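Local coordinates for serine protease inhibitor 2 (Anopheles gambiae, PDB 3PZF), which inhibits the serine proteases CLIPB9, CLIPB10 and CLIPB4, and so restrains phenoloxidase activation and melanization in the mosquito hemolymph, at residues A[374-379]-A[390-395]; A[295-300]-A[331-336]. All blocks are in the same frame, centred on the assembly; numbering follows the deposited sequence.

Contact 1. Residues A[374-379]-A[390-395]; sequences FIFFIE and GKIENP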
ATOM      1  N   PHE A 374       6.838   1.958  14.970  1.00 16.87           N
ATOM      2  CA  PHE A 374       5.424   2.319  14.854  1.00 17.63           C
ATOM      3  C   PHE A 374       4.893   1.908  13.514  1.00 19.37           C
ATOM      4  O   PHE A 374       5.662   1.559  12.615  1.00 18.82           O
ATOM      5  CB  PHE A 374       5.255   3.835  15.057  1.00 18.02           C
ATOM      6  CG  PHE A 374       6.064   4.693  14.101  1.00 19.11           C
ATOM      7  CD1 PHE A 374       7.342   5.153  14.462  1.00 19.55           C
ATOM      8  CD2 PHE A 374       5.539   5.080  12.877  1.00 19.29           C
ATOM      9  CE1 PHE A 374       8.060   5.963  13.625  1.00 21.00           C
ATOM     10  CE2 PHE A 374       6.260   5.898  12.014  1.00 19.96           C
ATOM     11  CZ  PHE A 374       7.552   6.331  12.392  1.00 20.81           C
ATOM     12  N   ILE A 375       3.558   1.932  13.407  1.00 19.49           N
ATOM     13  CA  ILE A 375       2.831   1.589  12.180  1.00 20.08           C
ATOM     14  C   ILE A 375       2.337   2.884  11.584  1.00 18.83           C
ATOM     15  O   ILE A 375       2.029   3.812  12.318  1.00 18.49           O
ATOM     16  CB  ILE A 375       1.631   0.702  12.562  1.00 20.16           C
ATOM     17  CG1 ILE A 375       2.170  -0.597  13.193  1.00 25.39           C
ATOM     18  CG2 ILE A 375       0.675   0.448  11.320  1.00 17.48           C
ATOM     19  CD1 ILE A 375       1.181  -1.318  14.149  1.00 26.79           C
ATOM     20  N   PHE A 376       2.281   2.977  10.257  1.00 19.21           N
ATOM     21  CA  PHE A 376       1.655   4.121   9.624  1.00 15.21           C
ATOM     22  C   PHE A 376       0.823   3.648   8.433  1.00 17.78           C
ATOM     23  O   PHE A 376       1.018   2.527   7.926  1.00 19.03           O
ATOM     24  CB  PHE A 376       2.698   5.140   9.167  1.00 15.38           C
ATOM     25  CG  PHE A 376       3.632   4.620   8.103  1.00 15.89           C
ATOM     26  CD1 PHE A 376       4.859   4.024   8.446  1.00 16.81           C
ATOM     27  CD2 PHE A 376       3.310   4.747   6.752  1.00 16.83           C
ATOM     28  CE1 PHE A 376       5.713   3.525   7.454  1.00 17.55           C
ATOM     29  CE2 PHE A 376       4.173   4.255   5.756  1.00 18.92           C
ATOM     30  CZ  PHE A 376       5.376   3.647   6.115  1.00 18.68           C
ATOM     31  N   PHE A 377      -0.126   4.479   8.017  1.00 18.24           N
ATOM     32  CA  PHE A 377      -0.876   4.221   6.790  1.00 15.19           C
ATOM     33  C   PHE A 377      -1.376   5.532   6.196  1.00 15.66           C
ATOM     34  O   PHE A 377      -1.483   6.541   6.898  1.00 20.31           O
ATOM     35  CB  PHE A 377      -2.011   3.174   6.973  1.00 15.32           C
ATOM     36  CG  PHE A 377      -3.100   3.557   7.941  1.00 17.85           C
ATOM     37  CD1 PHE A 377      -2.996   3.252   9.291  1.00 18.97           C
ATOM     38  CD2 PHE A 377      -4.281   4.153   7.484  1.00 20.63           C
ATOM     39  CE1 PHE A 377      -4.041   3.570  10.175  1.00 21.27           C
ATOM     40  CE2 PHE A 377      -5.316   4.481   8.386  1.00 18.25           C
ATOM     41  CZ  PHE A 377      -5.178   4.178   9.719  1.00 19.55           C
ATOM     42  N   ILE A 378      -1.586   5.539   4.884  1.00 17.98           N
ATOM     43  CA  ILE A 378      -2.147   6.706   4.226  1.00 17.39           C
ATOM     44  C   ILE A 378      -3.505   6.298   3.711  1.00 21.32           C
ATOM     45  O   ILE A 378      -3.618   5.262   3.050  1.00 17.00           O
ATOM     46  CB  ILE A 378      -1.270   7.154   3.061  1.00 17.13           C
ATOM     47  CG1 ILE A 378       0.096   7.623   3.615  1.00 17.31           C
ATOM     48  CG2 ILE A 378      -1.959   8.326   2.306  1.00 20.95           C
ATOM     49  CD1 ILE A 378       1.053   8.011   2.531  1.00 21.55           C
ATOM     50  N   GLU A 379      -4.521   7.102   3.999  1.00 17.09           N
ATOM     51  CA  GLU A 379      -5.888   6.750   3.604  1.00 17.06           C
ATOM     52  C   GLU A 379      -6.528   7.873   2.797  1.00 20.41           C
ATOM     53  O   GLU A 379      -6.226   9.038   3.011  1.00 20.71           O
ATOM     54  CB  GLU A 379      -6.663   6.458   4.888  1.00 22.20           C
ATOM     55  CG  GLU A 379      -8.140   6.684   4.910  1.00 30.47           C
ATOM     56  CD  GLU A 379      -8.674   6.360   6.286  1.00 30.90           C
ATOM     57  OE1 GLU A 379      -8.407   5.241   6.758  1.00 23.67           O
ATOM     58  OE2 GLU A 379      -9.309   7.230   6.916  1.00 32.03           O
ATOM     59  N   GLY A 390       2.441   0.585   6.406  1.00 17.73           N
ATOM     60  CA  GLY A 390       3.844   0.219   6.601  1.00 15.54           C
ATOM     61  C   GLY A 390       4.200   0.265   8.060  1.00 14.39           C
ATOM     62  O   GLY A 390       3.362   0.605   8.926  1.00 17.59           O
ATOM     63  N   LYS A 391       5.454  -0.076   8.354  1.00 17.93           N
ATOM     64  CA  LYS A 391       5.934   0.105   9.707  1.00 18.48           C
ATOM     65  C   LYS A 391       7.373   0.539   9.651  1.00 21.06           C
ATOM     66  O   LYS A 391       8.075   0.308   8.673  1.00 20.22           O
ATOM     67  CB  LYS A 391       5.793  -1.184  10.509  1.00 19.79           C
ATOM     68  CG  LYS A 391       6.560  -2.341   9.906  1.00 24.36           C
ATOM     69  CD  LYS A 391       6.661  -3.493  10.876  1.00 25.17           C
ATOM     70  CE  LYS A 391       7.531  -4.601  10.263  1.00 29.87           C
ATOM     71  NZ  LYS A 391       7.846  -5.680  11.220  1.00 27.19           N
ATOM     72  N   ILE A 392       7.785   1.220  10.708  1.00 17.88           N
ATOM     73  CA  ILE A 392       9.162   1.676  10.835  1.00 18.80           C
ATOM     74  C   ILE A 392       9.795   0.870  11.947  1.00 25.62           C
ATOM     75  O   ILE A 392       9.338   0.913  13.074  1.00 21.31           O
ATOM     76  CB  ILE A 392       9.176   3.166  11.197  1.00 16.84           C
ATOM     77  CG1 ILE A 392       8.614   3.989  10.034  1.00 22.24           C
ATOM     78  CG2 ILE A 392      10.590   3.655  11.559  1.00 20.51           C
ATOM     79  CD1 ILE A 392       9.362   3.759   8.690  1.00 26.28           C
ATOM     80  N   GLU A 393      10.833   0.105  11.622  1.00 20.73           N
ATOM     81  CA  GLU A 393      11.639  -0.584  12.632  1.00 22.33           C
ATOM     82  C   GLU A 393      12.992   0.117  12.856  1.00 25.91           C
ATOM     83  O   GLU A 393      13.608  -0.007  13.925  1.00 28.01           O
ATOM     84  CB  GLU A 393      11.904  -2.016  12.152  1.00 28.06           C
ATOM     85  CG  GLU A 393      10.684  -2.906  12.063  1.00 28.83           C
ATOM     86  CD  GLU A 393      10.238  -3.453  13.405  1.00 40.77           C
ATOM     87  OE1 GLU A 393      10.776  -3.022  14.467  1.00 32.55           O
ATOM     88  OE2 GLU A 393       9.335  -4.314  13.393  1.00 32.40           O
ATOM     89  N   ASN A 394      13.444   0.874  11.858  1.00 26.16           N
ATOM     90  CA  ASN A 394      14.768   1.528  11.903  1.00 27.55           C
ATOM     91  C   ASN A 394      14.779   2.642  10.866  1.00 28.36           C
ATOM     92  O   ASN A 394      15.110   2.401   9.688  1.00 26.59           O
ATOM     93  CB  ASN A 394      15.860   0.509  11.561  1.00 28.75           C
ATOM     94  CG  ASN A 394      17.285   1.121  11.547  1.00 43.77           C
ATOM     95  OD1 ASN A 394      17.487   2.292  11.861  1.00 39.12           O
ATOM     96  ND2 ASN A 394      18.263   0.314  11.163  1.00 53.03           N
ATOM     97  N   PRO A 395      14.346   3.845  11.268  1.00 24.70           N
ATOM     98  CA  PRO A 395      14.145   4.884  10.259  1.00 22.08           C
ATOM     99  C   PRO A 395      15.448   5.427   9.736  1.00 31.20           C
ATOM    100  O   PRO A 395      16.276   5.913  10.500  1.00 36.12           O
ATOM    101  CB  PRO A 395      13.368   5.966  10.998  1.00 23.73           C
ATOM    102  CG  PRO A 395      13.790   5.801  12.468  1.00 24.77           C
ATOM    103  CD  PRO A 395      13.981   4.290  12.625  1.00 24.27           C
TER
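The C-terminal beta hairpin of the serpin fold, strands 374-380 and 386-392 of beta-sheet B, is joined here near its open end, where Phe374, Ile375 and Phe376 run antiparallel to Ile392, Lys391 and Gly390. Short-segment axes approach to 4.6 Å at 144°, antiparallel with a marked twist. Phe374 with Ile392 and Phe376 with Gly390 are hydrogen-bonded pairs; Ile375 and Lys391 form the non-hydrogen-bonded pair between them. Grip is uneven: Ile392 N donates to Phe374 O at 2.9 Å in a nearly straight bond, whereas the return bond from Phe374 N to Ile392 O is weak. At the other pair, Phe376 N reaches Gly390 O from above the carbonyl plane, 39° out of it.

The two phenylalanine rings share one face of the hairpin and both lean over the neighbouring strand. For Phe376, a chi1 of 64° sets CG between its own N and carbonyl carbon, and the ring lies across the backbone of Gly390, whose CA stands 4.0 Å from the centroid of the Phe376 ring in a CH-pi contact. Phe376 CE1 lies 3.6 Å from Gly390 C. Met246 of the adjacent strand 244-251 and Phe288 of strand 277-295, whose ring meets that of Phe376, pack against Phe376. On the other face, Ile375 packs on Val257 and Leu261 of helix 257-263, and Lys391 NZ bonds to the carbonyls of Phe34 and His37 besides its salt bridge with Glu393. Phe374 and Ile392 lie side by side: Ile392 CB sits over the Phe374 ring face, while Ile392 CG1 touches Phe374 CZ at 3.5 Å.

Contact 2. Residues A[295-300]-A[331-336]; sequences QLNEPL and SRIFQK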
ATOM      1  N   GLN A 295       7.574 -10.330  -3.682  1.00 23.45           N
ATOM      2  CA  GLN A 295       6.789 -11.188  -4.547  1.00 27.62           C
ATOM      3  C   GLN A 295       5.624 -11.641  -3.664  1.00 28.20           C
ATOM      4  O   GLN A 295       5.844 -12.115  -2.539  1.00 29.66           O
ATOM      5  CB  GLN A 295       7.632 -12.366  -5.020  1.00 27.69           C
ATOM      6  CG  GLN A 295       6.834 -13.390  -5.769  1.00 33.06           C
ATOM      7  CD  GLN A 295       7.729 -14.535  -6.231  1.00 51.27           C
ATOM      8  OE1 GLN A 295       8.826 -14.308  -6.745  1.00 40.96           O
ATOM      9  NE2 GLN A 295       7.279 -15.760  -6.019  1.00 51.36           N
ATOM     10  N   LEU A 296       4.398 -11.467  -4.157  1.00 21.78           N
ATOM     11  CA  LEU A 296       3.201 -11.603  -3.319  1.00 24.92           C
ATOM     12  C   LEU A 296       2.659 -13.033  -3.303  1.00 23.78           C
ATOM     13  O   LEU A 296       1.773 -13.323  -2.510  1.00 26.98           O
ATOM     14  CB  LEU A 296       2.095 -10.642  -3.780  1.00 23.13           C
ATOM     15  CG  LEU A 296       2.455  -9.147  -3.803  1.00 18.85           C
ATOM     16  CD1 LEU A 296       1.187  -8.291  -4.107  1.00 21.66           C
ATOM     17  CD2 LEU A 296       3.086  -8.701  -2.448  1.00 25.72           C
ATOM     18  N   ASN A 297       3.202 -13.925  -4.137  1.00 23.76           N
ATOM     19  CA  ASN A 297       2.718 -15.317  -4.164  1.00 29.08           C
ATOM     20  C   ASN A 297       2.638 -15.912  -2.748  1.00 32.38           C
ATOM     21  O   ASN A 297       1.590 -16.409  -2.317  1.00 33.52           O
ATOM     22  CB  ASN A 297       3.612 -16.230  -5.026  1.00 31.57           C
ATOM     23  CG  ASN A 297       3.645 -15.823  -6.493  1.00 33.46           C
ATOM     24  OD1 ASN A 297       3.686 -14.642  -6.811  1.00 30.89           O
ATOM     25  ND2 ASN A 297       3.639 -16.815  -7.402  1.00 35.03           N
ATOM     26  N   GLU A 298       3.756 -15.868  -2.031  1.00 33.89           N
ATOM     27  CA  GLU A 298       3.854 -16.568  -0.758  1.00 32.94           C
ATOM     28  C   GLU A 298       2.899 -15.980   0.293  1.00 32.79           C
ATOM     29  O   GLU A 298       2.109 -16.713   0.893  1.00 34.69           O
ATOM     30  CB  GLU A 298       5.306 -16.567  -0.275  1.00 38.65           C
ATOM     31  CG  GLU A 298       5.486 -16.801   1.229  1.00 66.79           C
ATOM     32  CD  GLU A 298       5.040 -18.187   1.676  1.00 76.61           C
ATOM     33  OE1 GLU A 298       4.429 -18.916   0.862  1.00 76.54           O
ATOM     34  OE2 GLU A 298       5.307 -18.544   2.846  1.00 77.54           O
ATOM     35  N   PRO A 299       2.947 -14.655   0.513  1.00 30.92           N
ATOM     36  CA  PRO A 299       2.002 -14.097   1.496  1.00 29.26           C
ATOM     37  C   PRO A 299       0.531 -14.276   1.117  1.00 35.60           C
ATOM     38  O   PRO A 299      -0.291 -14.467   2.011  1.00 33.72           O
ATOM     39  CB  PRO A 299       2.368 -12.605   1.548  1.00 29.04           C
ATOM     40  CG  PRO A 299       3.188 -12.340   0.348  1.00 31.36           C
ATOM     41  CD  PRO A 299       3.899 -13.642   0.032  1.00 30.46           C
ATOM     42  N   LEU A 300       0.191 -14.203  -0.171  1.00 27.71           N
ATOM     43  CA  LEU A 300      -1.185 -14.433  -0.569  1.00 29.13           C
ATOM     44  C   LEU A 300      -1.582 -15.861  -0.201  1.00 29.59           C
ATOM     45  O   LEU A 300      -2.671 -16.086   0.323  1.00 31.21           O
ATOM     46  CB  LEU A 300      -1.386 -14.175  -2.065  1.00 27.61           C
ATOM     47  CG  LEU A 300      -1.411 -12.686  -2.463  1.00 29.79           C
ATOM     48  CD1 LEU A 300      -1.289 -12.538  -3.998  1.00 23.16           C
ATOM     49  CD2 LEU A 300      -2.673 -11.951  -1.953  1.00 23.77           C
ATOM     50  N   SER A 331       2.273 -16.325 -13.183  1.00 26.41           N
ATOM     51  CA  SER A 331       3.463 -16.989 -12.649  1.00 32.92           C
ATOM     52  C   SER A 331       3.902 -16.364 -11.345  1.00 36.61           C
ATOM     53  O   SER A 331       4.076 -17.062 -10.353  1.00 35.99           O
ATOM     54  CB  SER A 331       4.605 -16.900 -13.646  1.00 31.12           C
ATOM     55  OG  SER A 331       4.169 -17.347 -14.915  1.00 38.69           O
ATOM     56  N   ARG A 332       4.113 -15.053 -11.371  1.00 27.99           N
ATOM     57  CA  ARG A 332       4.614 -14.312 -10.203  1.00 28.64           C
ATOM     58  C   ARG A 332       3.927 -12.971 -10.127  1.00 25.53           C
ATOM     59  O   ARG A 332       3.606 -12.390 -11.170  1.00 25.76           O
ATOM     60  CB  ARG A 332       6.108 -14.073 -10.352  1.00 35.03           C
ATOM     61  CG  ARG A 332       6.946 -15.355 -10.361  1.00 35.17           C
ATOM     62  CD  ARG A 332       8.402 -15.025 -10.465  1.00 41.16           C
ATOM     63  NE  ARG A 332       9.207 -16.214 -10.736  1.00 56.05           N
ATOM     64  CZ  ARG A 332      10.144 -16.700  -9.922  1.00 63.71           C
ATOM     65  NH1 ARG A 332      10.415 -16.110  -8.755  1.00 53.89           N
ATOM     66  NH2 ARG A 332      10.819 -17.786 -10.279  1.00 55.96           N
ATOM     67  N   ILE A 333       3.692 -12.494  -8.900  1.00 22.13           N
ATOM     68  CA  ILE A 333       3.117 -11.179  -8.667  1.00 22.03           C
ATOM     69  C   ILE A 333       4.133 -10.370  -7.881  1.00 24.68           C
ATOM     70  O   ILE A 333       4.619 -10.811  -6.835  1.00 26.91           O
ATOM     71  CB  ILE A 333       1.798 -11.255  -7.847  1.00 25.14           C
ATOM     72  CG1 ILE A 333       0.776 -12.119  -8.599  1.00 21.78           C
ATOM     73  CG2 ILE A 333       1.239  -9.860  -7.596  1.00 22.50           C
ATOM     74  CD1 ILE A 333      -0.537 -12.308  -7.854  1.00 24.10           C
ATOM     75  N   PHE A 334       4.463  -9.185  -8.379  1.00 22.60           N
ATOM     76  CA  PHE A 334       5.427  -8.328  -7.684  1.00 25.14           C
ATOM     77  C   PHE A 334       4.770  -6.996  -7.344  1.00 23.39           C
ATOM     78  O   PHE A 334       4.020  -6.440  -8.154  1.00 25.69           O
ATOM     79  CB  PHE A 334       6.651  -8.055  -8.567  1.00 27.54           C
ATOM     80  CG  PHE A 334       7.492  -9.278  -8.872  1.00 27.31           C
ATOM     81  CD1 PHE A 334       8.384  -9.779  -7.931  1.00 38.50           C
ATOM     82  CD2 PHE A 334       7.429  -9.885 -10.115  1.00 31.49           C
ATOM     83  CE1 PHE A 334       9.167 -10.889  -8.217  1.00 49.83           C
ATOM     84  CE2 PHE A 334       8.202 -11.002 -10.409  1.00 42.17           C
ATOM     85  CZ  PHE A 334       9.079 -11.495  -9.459  1.00 43.02           C
ATOM     86  N   GLN A 335       5.050  -6.465  -6.152  1.00 23.53           N
ATOM     87  CA  GLN A 335       4.612  -5.119  -5.838  1.00 18.63           C
ATOM     88  C   GLN A 335       5.783  -4.356  -5.240  1.00 21.99           C
ATOM     89  O   GLN A 335       6.558  -4.915  -4.454  1.00 21.61           O
ATOM     90  CB  GLN A 335       3.465  -5.122  -4.807  1.00 22.02           C
ATOM     91  CG  GLN A 335       3.063  -3.716  -4.415  1.00 20.83           C
ATOM     92  CD  GLN A 335       1.810  -3.639  -3.528  1.00 27.26           C
ATOM     93  OE1 GLN A 335       0.714  -3.287  -3.987  1.00 26.62           O
ATOM     94  NE2 GLN A 335       1.990  -3.902  -2.247  1.00 24.09           N
ATOM     95  N   LYS A 336       5.942  -3.096  -5.615  1.00 19.45           N
ATOM     96  CA  LYS A 336       6.967  -2.272  -4.953  1.00 18.09           C
ATOM     97  C   LYS A 336       6.391  -0.894  -4.666  1.00 21.66           C
ATOM     98  O   LYS A 336       5.568  -0.376  -5.421  1.00 20.71           O
ATOM     99  CB  LYS A 336       8.217  -2.137  -5.815  1.00 20.19           C
ATOM    100  CG  LYS A 336       9.388  -1.398  -5.107  1.00 22.05           C
ATOM    101  CD  LYS A 336      10.733  -1.658  -5.900  1.00 23.74           C
ATOM    102  CE  LYS A 336      11.961  -1.199  -5.097  1.00 27.77           C
ATOM    103  NZ  LYS A 336      13.293  -1.584  -5.758  1.00 30.67           N
TER
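Asn297 carries the polar side of this contact, its amide spanning two backbone groups of 331-336. Asn297 OD1 accepts from Ile333 N at 3.0 Å, in the carbonyl plane, while Asn297 ND2 donates to Ser331 O, which lies just 8° out of the amide plane. Two bonds at opposite ends of one flat group fix its rotation. With chi1 at -63°, Asn297 CG stands beside its own N, an orientation that turns the amide to the strand. A third bond, from Leu296 N to Ile333 O, measures 2.8 Å, and the same Ile333 O receives a CA-H...O contact from Gln295.

These bonds mark where strand 277-295 leaves strand 332-341 in the serpin's large central beta-sheet A. Gln295 and Phe334 form an antiparallel non-hydrogen-bonded pair, after which the chain turns away into helix 297-302; Leu300 N bonds back to Leu296 O.

Apolar contacts lie on the side facing the helices. Leu296 and Ile333 cross at about a right angle, Leu296 CD1 meeting Ile333 CG2 at 3.8 Å, and Leu300 CD1 touches Ile333 CD1. Phe29 of helix 24-35 packs on both leucines, and Leu51 and Ile55 of helix 45-58 on Ile333.

Gln295 and Arg332 make the outer polar pair. The extended Gln295 side chain crosses the Phe334 ring obliquely, Gln295 CB lying 3.8 Å from Phe334 CE1, and Gln295 OE1 takes a bent bond from Arg332 NH1, 3.1 Å long. Amide and guanidinium planes stand 84° apart; Arg332 NH2 is held separately by Glu173 O.

Both segments of contact 2 precede those of contact 1 in the chain, and the two contact centres lie 21 Å apart, with about 10 Å between nearest atoms, so they do not touch. Strand 277-295 links them: its end pairs with strand 332-341 in contact 2, while Phe288, farther back along it, packs on Phe376 and Ile392 of contact 1. The helical layer is also common ground, since helix 24-35 supplies Phe29 to contact 2 and Phe34 to contact 1. Strand 332-341 leads into the hinge region, 344-348, required for binding the peptidase; contact 2 therefore sits on the strand entering that region, and contact 1 on the hairpin that follows the inferred reactive bond.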